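Local coordinates for amino acid ABC transporter, periplasmic amino acid-binding protein (Brucella ovis, PDB 4Z9N) that probably serves as the periplasmic receptor of an ABC importer for amino acids or small peptides, and holds glutathione in its binding cleft, at residues L77-W91 with K210-W224. Numbering follows the deposited sequence.
With NA (sodium ion), chain K; GSH (glutathione), chain U.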
# COMPACT_ATOMS: atom_id res chain seq x y z
N LEU D 77 -8.42 14.13 -15.73
CA LEU D 77 -7.95 14.41 -14.38
C LEU D 77 -6.88 15.51 -14.40
O LEU D 77 -6.90 16.42 -13.57
CB LEU D 77 -7.41 13.14 -13.72
CG LEU D 77 -6.89 13.23 -12.28
CD1 LEU D 77 -7.96 13.71 -11.31
CD2 LEU D 77 -6.34 11.87 -11.83
N GLN D 78 -5.96 15.44 -15.36
CA GLN D 78 -4.89 16.43 -15.46
C GLN D 78 -5.43 17.83 -15.68
O GLN D 78 -4.88 18.80 -15.19
CB GLN D 78 -3.93 16.08 -16.60
CG GLN D 78 -3.11 14.83 -16.37
CD GLN D 78 -2.36 14.41 -17.64
OE1 GLN D 78 -1.21 13.97 -17.60
NE2 GLN D 78 -3.02 14.57 -18.78
N SER D 79 -6.53 17.92 -16.42
CA SER D 79 -7.06 19.21 -16.84
C SER D 79 -7.86 19.85 -15.71
O SER D 79 -8.15 21.05 -15.74
CB SER D 79 -7.94 19.05 -18.08
OG SER D 79 -9.20 18.51 -17.71
N GLY D 80 -8.22 19.05 -14.72
CA GLY D 80 -9.07 19.54 -13.65
C GLY D 80 -10.54 19.30 -13.88
O GLY D 80 -11.38 19.69 -13.07
N GLU D 81 -10.88 18.65 -15.00
CA GLU D 81 -12.28 18.42 -15.31
C GLU D 81 -12.91 17.50 -14.26
O GLU D 81 -14.07 17.69 -13.89
CB GLU D 81 -12.46 17.84 -16.71
CG GLU D 81 -13.88 17.30 -16.98
CD GLU D 81 -14.06 16.73 -18.38
OE1 GLU D 81 -15.20 16.29 -18.69
OE2 GLU D 81 -13.09 16.73 -19.16
N VAL D 82 -12.14 16.52 -13.78
CA VAL D 82 -12.59 15.72 -12.64
C VAL D 82 -11.63 15.91 -11.48
O VAL D 82 -10.45 16.21 -11.66
CB VAL D 82 -12.73 14.20 -12.99
CG1 VAL D 82 -13.73 14.01 -14.12
CG2 VAL D 82 -11.37 13.56 -13.33
N ASP D 83 -12.17 15.72 -10.27
CA ASP D 83 -11.43 15.89 -9.03
C ASP D 83 -10.67 14.62 -8.64
O ASP D 83 -9.67 14.68 -7.94
CB ASP D 83 -12.39 16.30 -7.91
CG ASP D 83 -13.18 17.56 -8.24
OD1 ASP D 83 -12.56 18.56 -8.66
OD2 ASP D 83 -14.41 17.54 -8.08
N VAL D 84 -11.18 13.47 -9.08
CA VAL D 84 -10.61 12.17 -8.75
C VAL D 84 -11.00 11.18 -9.85
O VAL D 84 -12.05 11.34 -10.50
CB VAL D 84 -11.09 11.66 -7.35
CG1 VAL D 84 -12.61 11.47 -7.32
CG2 VAL D 84 -10.36 10.37 -6.92
N LEU D 85 -10.14 10.20 -10.09
CA LEU D 85 -10.39 9.16 -11.07
C LEU D 85 -10.44 7.82 -10.37
O LEU D 85 -9.44 7.38 -9.81
CB LEU D 85 -9.30 9.16 -12.15
CG LEU D 85 -9.40 8.07 -13.21
CD1 LEU D 85 -10.60 8.32 -14.16
CD2 LEU D 85 -8.09 8.01 -14.03
N ILE D 86 -11.61 7.19 -10.37
CA ILE D 86 -11.78 5.90 -9.73
C ILE D 86 -12.42 5.02 -10.79
O ILE D 86 -13.62 5.06 -10.97
CB ILE D 86 -12.61 6.00 -8.46
CG1 ILE D 86 -11.99 7.03 -7.53
CG2 ILE D 86 -12.64 4.63 -7.75
CD1 ILE D 86 -12.74 7.26 -6.23
N ARG D 87 -11.60 4.27 -11.51
CA ARG D 87 -12.05 3.68 -12.76
C ARG D 87 -11.13 2.56 -13.20
O ARG D 87 -10.50 2.65 -14.25
CB ARG D 87 -12.14 4.78 -13.84
CG ARG D 87 -12.65 4.34 -15.22
CD ARG D 87 -11.90 5.08 -16.31
NE ARG D 87 -12.13 4.53 -17.65
CZ ARG D 87 -11.52 3.43 -18.11
NH1 ARG D 87 -10.70 2.74 -17.32
NH2 ARG D 87 -11.77 3.00 -19.35
N ASN D 88 -11.07 1.49 -12.40
CA ASN D 88 -10.33 0.26 -12.74
C ASN D 88 -9.02 0.58 -13.46
O ASN D 88 -8.68 -0.03 -14.46
CB ASN D 88 -11.21 -0.72 -13.59
CG ASN D 88 -11.88 -0.07 -14.84
OD1 ASN D 88 -12.73 0.82 -14.73
ND2 ASN D 88 -11.54 -0.59 -16.03
N THR D 89 -8.29 1.54 -12.90
CA THR D 89 -7.09 2.10 -13.51
C THR D 89 -5.83 1.65 -12.76
O THR D 89 -5.65 1.94 -11.58
CB THR D 89 -7.16 3.64 -13.54
OG1 THR D 89 -8.14 4.07 -14.50
CG2 THR D 89 -5.81 4.23 -13.84
N THR D 90 -4.97 0.94 -13.47
CA THR D 90 -3.81 0.32 -12.83
C THR D 90 -2.74 1.33 -12.42
O THR D 90 -2.34 2.19 -13.21
CB THR D 90 -3.21 -0.75 -13.76
OG1 THR D 90 -4.19 -1.75 -14.02
CG2 THR D 90 -1.97 -1.38 -13.13
N TRP D 91 -2.30 1.25 -11.17
CA TRP D 91 -1.13 1.98 -10.68
C TRP D 91 0.14 1.36 -11.27
O TRP D 91 0.44 0.20 -11.01
CB TRP D 91 -1.08 1.91 -9.16
CG TRP D 91 -0.07 2.79 -8.46
CD1 TRP D 91 1.02 3.45 -8.98
CD2 TRP D 91 -0.08 3.08 -7.07
NE1 TRP D 91 1.67 4.16 -7.98
CE2 TRP D 91 1.01 3.93 -6.80
CE3 TRP D 91 -0.93 2.71 -6.02
CZ2 TRP D 91 1.27 4.41 -5.52
CZ3 TRP D 91 -0.67 3.18 -4.76
CH2 TRP D 91 0.42 4.03 -4.52
N LYS D 210 0.23 -7.99 -12.85
CA LYS D 210 -0.32 -7.34 -11.67
C LYS D 210 -1.08 -6.09 -12.10
O LYS D 210 -0.54 -5.25 -12.84
CB LYS D 210 0.80 -6.96 -10.69
CG LYS D 210 1.45 -8.16 -10.02
CD LYS D 210 2.58 -7.73 -9.09
CE LYS D 210 3.82 -7.37 -9.90
NZ LYS D 210 5.00 -7.22 -8.95
N GLU D 211 -2.32 -5.96 -11.66
CA GLU D 211 -3.13 -4.79 -12.01
C GLU D 211 -3.80 -4.22 -10.77
O GLU D 211 -4.99 -4.45 -10.51
CB GLU D 211 -4.20 -5.14 -13.07
CG GLU D 211 -3.67 -5.87 -14.28
CD GLU D 211 -3.10 -4.97 -15.38
OE1 GLU D 211 -3.17 -3.72 -15.29
OE2 GLU D 211 -2.59 -5.54 -16.37
N PRO D 212 -3.03 -3.49 -9.96
CA PRO D 212 -3.63 -2.85 -8.79
C PRO D 212 -4.43 -1.59 -9.18
O PRO D 212 -3.85 -0.62 -9.69
CB PRO D 212 -2.40 -2.52 -7.91
CG PRO D 212 -1.27 -2.34 -8.93
CD PRO D 212 -1.56 -3.38 -9.99
N PHE D 213 -5.74 -1.62 -8.96
CA PHE D 213 -6.61 -0.48 -9.32
C PHE D 213 -6.37 0.63 -8.32
O PHE D 213 -6.52 0.41 -7.11
CB PHE D 213 -8.09 -0.88 -9.31
CG PHE D 213 -8.48 -1.88 -10.37
CD1 PHE D 213 -7.55 -2.34 -11.30
CD2 PHE D 213 -9.78 -2.36 -10.43
CE1 PHE D 213 -7.91 -3.28 -12.27
CE2 PHE D 213 -10.16 -3.31 -11.40
CZ PHE D 213 -9.21 -3.75 -12.34
N GLY D 214 -6.02 1.82 -8.80
CA GLY D 214 -5.63 2.91 -7.91
C GLY D 214 -6.58 4.09 -7.87
O GLY D 214 -7.22 4.41 -8.86
N LEU D 215 -6.71 4.69 -6.69
CA LEU D 215 -7.46 5.92 -6.50
C LEU D 215 -6.59 7.07 -6.97
O LEU D 215 -5.62 7.42 -6.31
CB LEU D 215 -7.85 6.07 -5.03
CG LEU D 215 -8.59 4.83 -4.51
CD1 LEU D 215 -8.83 4.95 -3.02
CD2 LEU D 215 -9.90 4.60 -5.26
N THR D 216 -6.94 7.65 -8.11
CA THR D 216 -5.97 8.46 -8.85
C THR D 216 -6.27 9.94 -8.70
O THR D 216 -7.39 10.36 -8.90
CB THR D 216 -5.97 8.04 -10.32
OG1 THR D 216 -5.83 6.61 -10.39
CG2 THR D 216 -4.82 8.70 -11.09
N VAL D 217 -5.27 10.73 -8.29
CA VAL D 217 -5.42 12.17 -8.09
C VAL D 217 -4.26 12.90 -8.75
O VAL D 217 -3.26 12.28 -9.14
CB VAL D 217 -5.50 12.56 -6.59
CG1 VAL D 217 -6.78 12.02 -5.93
CG2 VAL D 217 -4.26 12.07 -5.84
N ARG D 218 -4.38 14.22 -8.87
CA ARG D 218 -3.26 15.04 -9.35
C ARG D 218 -2.19 15.13 -8.26
O ARG D 218 -2.50 15.15 -7.08
CB ARG D 218 -3.75 16.44 -9.74
CG ARG D 218 -4.66 16.45 -10.95
CD ARG D 218 -5.09 17.87 -11.32
NE ARG D 218 -5.93 18.48 -10.30
CZ ARG D 218 -7.25 18.31 -10.22
NH1 ARG D 218 -7.88 17.54 -11.09
NH2 ARG D 218 -7.93 18.90 -9.25
N GLN D 219 -0.92 15.18 -8.68
CA GLN D 219 0.17 15.59 -7.78
C GLN D 219 -0.02 17.03 -7.30
O GLN D 219 -0.78 17.80 -7.88
CB GLN D 219 1.53 15.46 -8.49
CG GLN D 219 1.93 14.02 -8.73
CD GLN D 219 3.28 13.87 -9.42
OE1 GLN D 219 3.85 12.77 -9.46
NE2 GLN D 219 3.80 14.97 -9.97
N GLY D 220 0.68 17.40 -6.23
CA GLY D 220 0.71 18.78 -5.77
C GLY D 220 -0.43 19.26 -4.89
O GLY D 220 -0.59 20.45 -4.65
N ASP D 221 -1.23 18.32 -4.39
CA ASP D 221 -2.29 18.67 -3.45
C ASP D 221 -2.40 17.57 -2.40
O ASP D 221 -3.22 16.65 -2.52
CB ASP D 221 -3.63 18.88 -4.19
CG ASP D 221 -4.70 19.49 -3.32
OD1 ASP D 221 -4.57 19.45 -2.07
OD2 ASP D 221 -5.69 20.01 -3.88
N ALA D 222 -1.54 17.65 -1.38
CA ALA D 222 -1.45 16.61 -0.36
C ALA D 222 -2.73 16.49 0.44
O ALA D 222 -3.14 15.39 0.81
CB ALA D 222 -0.26 16.87 0.57
N ARG D 223 -3.36 17.63 0.72
CA ARG D 223 -4.59 17.65 1.50
C ARG D 223 -5.68 16.84 0.81
O ARG D 223 -6.40 16.08 1.46
CB ARG D 223 -5.07 19.09 1.73
N TRP D 224 -5.79 17.01 -0.51
CA TRP D 224 -6.79 16.28 -1.29
C TRP D 224 -6.46 14.79 -1.37
O TRP D 224 -7.35 13.94 -1.24
CB TRP D 224 -6.93 16.87 -2.70
CG TRP D 224 -7.98 16.16 -3.49
CD1 TRP D 224 -7.81 15.46 -4.64
CD2 TRP D 224 -9.37 16.05 -3.15
NE1 TRP D 224 -9.01 14.93 -5.06
CE2 TRP D 224 -9.98 15.28 -4.16
CE3 TRP D 224 -10.16 16.55 -2.10
CZ2 TRP D 224 -11.35 14.99 -4.15
CZ3 TRP D 224 -11.52 16.25 -2.09
CH2 TRP D 224 -12.10 15.49 -3.11
NA NA K . 3.44 10.48 -8.63
N1 GSH U . -6.63 -1.68 -15.69
CA1 GSH U . -6.24 -1.51 -17.09
C1 GSH U . -5.58 -0.15 -17.24
O11 GSH U . -5.03 0.14 -18.34
O12 GSH U . -5.58 0.69 -16.30
CB1 GSH U . -7.45 -1.57 -18.04
CG1 GSH U . -8.43 -0.45 -17.66
CD1 GSH U . -9.49 -0.35 -18.75
OE1 GSH U . -9.70 0.67 -19.33
N2 GSH U . -10.26 -1.53 -19.06
CA2 GSH U . -11.26 -1.43 -20.11
C2 GSH U . -12.37 -0.42 -19.77
O2 GSH U . -12.60 -0.04 -18.67
CB2 GSH U . -11.79 -2.82 -20.48
SG2 GSH U . -12.82 -3.53 -19.17
N3 GSH U . -13.12 0.11 -20.89
CA3 GSH U . -14.17 1.06 -20.66
C3 GSH U . -13.94 2.26 -21.57
O31 GSH U . -14.86 3.11 -21.71
O32 GSH U . -12.83 2.42 -22.17
O HOH W 1 -10.58 19.29 -10.23
O HOH W 2 -6.99 15.53 -8.14
O HOH W 3 -9.12 3.22 -10.51
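T90 meets E211 and F213 where strand 211-218 meets segment 77-91 in the periplasmic binding protein fold, with the E211-F213 end of the strand beside the glutathione cleft. T90 OG1 gives its proton to E211 OE1 at 2.6 Å, taken on the anti lone pair, and accepts from the glutathione amine N1. With OG1 anti to the carbonyl carbon (chi1 -61°), the hydroxyl faces E211 and the amine while CG2 lies against P212 CD. N88 CA sits over one face of the F213 ring, 3.7 Å from its centroid, while N88 ND2 reaches glutathione O2 and R87 holds glutathione OE1 with both NH1 and NH2. D184 and R95 are among the further residues that bind the ligand.

Behind this, backbone bonds fix the pairing: G214 N to T89 O and W91 N to P212 O, then L85 and T216, an antiparallel hydrogen-bonded pair, bonded both ways. The register slips by two residues in between, and water 3 links the two segments there, accepting from R87 N and T89 N and donating to G214 O. I86 CG2 packs on L215 CD2 at 3.7 Å, against Y48 of helix 44-57.

At the other end W224 NE1 bonds D83 O from above the carbonyl plane. R218, bent at chi3 (-66°), brings NH1 to L77 O and V82 O, each 2.9 Å from NH1 and close to the guanidinium plane.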